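Side-chain contact in NTF2 domain-containing protein (Chaetomium thermophilum, PDB 4X2H), which is of unknown function but has an NTF2-like fold and probably acts through protein-protein association, as in relatives of nuclear transport factor 2: residues B[12-15]-B[16-20]. Sequence-based numbering, arbitrary orientation.
Sequences VEWY and YRQIN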
# COMPACT_ATOMS: atom_id res chain seq x y z
N VAL B 12 2.75 -9.72 -7.52
CA VAL B 12 1.93 -10.34 -6.48
C VAL B 12 1.86 -11.85 -6.70
O VAL B 12 1.98 -12.63 -5.75
CB VAL B 12 0.50 -9.74 -6.46
CG1 VAL B 12 -0.43 -10.57 -5.56
CG2 VAL B 12 0.54 -8.30 -5.98
N GLU B 13 1.66 -12.25 -7.94
CA GLU B 13 1.57 -13.67 -8.26
C GLU B 13 2.88 -14.36 -7.91
O GLU B 13 2.88 -15.45 -7.34
CB GLU B 13 1.23 -13.87 -9.74
CG GLU B 13 0.84 -15.30 -10.10
CD GLU B 13 0.39 -15.43 -11.55
OE1 GLU B 13 -0.10 -14.43 -12.12
OE2 GLU B 13 0.53 -16.54 -12.12
N TRP B 14 4.00 -13.72 -8.22
CA TRP B 14 5.31 -14.30 -7.94
C TRP B 14 5.59 -14.39 -6.45
O TRP B 14 5.94 -15.45 -5.94
CB TRP B 14 6.42 -13.48 -8.61
CG TRP B 14 7.78 -13.94 -8.18
CD1 TRP B 14 8.46 -15.03 -8.64
CD2 TRP B 14 8.62 -13.35 -7.18
NE1 TRP B 14 9.66 -15.15 -7.99
CE2 TRP B 14 9.79 -14.13 -7.09
CE3 TRP B 14 8.49 -12.23 -6.34
CZ2 TRP B 14 10.82 -13.83 -6.21
CZ3 TRP B 14 9.52 -11.93 -5.47
CH2 TRP B 14 10.67 -12.73 -5.40
N TYR B 15 5.43 -13.27 -5.76
CA TYR B 15 5.82 -13.13 -4.36
C TYR B 15 5.11 -14.14 -3.45
O TYR B 15 5.75 -14.88 -2.69
CB TYR B 15 5.54 -11.70 -3.89
CG TYR B 15 5.92 -11.43 -2.46
CD1 TYR B 15 7.19 -11.00 -2.12
CD2 TYR B 15 5.00 -11.61 -1.43
CE1 TYR B 15 7.54 -10.76 -0.80
CE2 TYR B 15 5.33 -11.37 -0.12
CZ TYR B 15 6.61 -10.95 0.19
OH TYR B 15 6.94 -10.71 1.51
N TYR B 16 3.79 -14.20 -3.53
CA TYR B 16 3.05 -15.08 -2.64
C TYR B 16 3.12 -16.54 -3.09
O TYR B 16 2.92 -17.45 -2.29
CB TYR B 16 1.61 -14.58 -2.53
CG TYR B 16 1.56 -13.22 -1.85
CD1 TYR B 16 1.66 -13.11 -0.47
CD2 TYR B 16 1.48 -12.06 -2.60
CE1 TYR B 16 1.65 -11.87 0.14
CE2 TYR B 16 1.47 -10.82 -2.00
CZ TYR B 16 1.55 -10.72 -0.63
OH TYR B 16 1.55 -9.48 -0.04
N ARG B 17 3.46 -16.78 -4.36
CA ARG B 17 3.70 -18.15 -4.81
C ARG B 17 4.99 -18.68 -4.17
O ARG B 17 5.04 -19.84 -3.77
CB ARG B 17 3.80 -18.22 -6.34
CG ARG B 17 3.85 -19.64 -6.90
CD ARG B 17 4.40 -19.67 -8.32
NE ARG B 17 3.97 -18.52 -9.11
CZ ARG B 17 4.77 -17.77 -9.87
NH1 ARG B 17 6.07 -18.02 -9.96
NH2 ARG B 17 4.26 -16.74 -10.54
N GLN B 18 6.01 -17.84 -4.07
CA GLN B 18 7.27 -18.26 -3.44
C GLN B 18 7.02 -18.66 -1.98
O GLN B 18 7.45 -19.72 -1.53
CB GLN B 18 8.33 -17.16 -3.49
CG GLN B 18 8.70 -16.65 -4.89
CD GLN B 18 8.74 -17.75 -5.94
OE1 GLN B 18 7.87 -17.83 -6.81
NE2 GLN B 18 9.75 -18.59 -5.86
N ILE B 19 6.31 -17.79 -1.26
CA ILE B 19 6.05 -18.03 0.15
C ILE B 19 5.26 -19.33 0.31
O ILE B 19 5.63 -20.19 1.10
CB ILE B 19 5.30 -16.85 0.78
CG1 ILE B 19 6.18 -15.60 0.72
CG2 ILE B 19 4.92 -17.17 2.24
CD1 ILE B 19 5.54 -14.33 1.26
N ASN B 20 4.19 -19.48 -0.47
CA ASN B 20 3.36 -20.67 -0.38
C ASN B 20 4.05 -21.95 -0.83
O ASN B 20 3.62 -23.05 -0.47
CB ASN B 20 2.07 -20.48 -1.19
CG ASN B 20 1.09 -19.54 -0.51
OD1 ASN B 20 1.06 -19.45 0.72
ND2 ASN B 20 0.27 -18.86 -1.30
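The ring of Y15 drives its edge into the face of Y16, with the two planes 75° apart and Y15 CD2 over the centre of its neighbour's ring, 3.7 Å from Y16 CZ. Different first torsions bring these adjacent tyrosines together: CG of Y15 stands anti to its own nitrogen, whereas that of Y16 lies beside its nitrogen (chi1 -65°). On the same side chain of Y15, CE2 receives the methyl CD1 of I19 at 3.3 Å, a close approach one turn further on. V12 adds to the buried cluster, its CG1 lying 3.8 Å from CD2 of Y16. The backbone bond from Y16 N to V12 O is nearly straight at the hydrogen (171°), and that carbonyl oxygen also meets the edge of the Y16 ring. Both segments belong to helix 3-20, which packs across the curved mixed sheet of the NTF2-like cone; here V12 and Y16 face strands 83-96 and 122-135. The hydroxyls of these buried tyrosines find partners beyond the helix: Y16 OH bonds to D151 and Y15 OH to W59 NE1. On the outer flank W14 and Q18 are partly exposed yet close, CG of Q18 lying over the five-membered ring of W14 in a CH-pi contact 3.7 Å from the centroid. Looser still is the exposed side, where E13 and R17 form no salt bridge: E13 OE2 stays 4.1 Å from R17 NH2, and the carboxylate and guanidinium planes are almost perpendicular. The guanidinium instead turns one face to W14 CA.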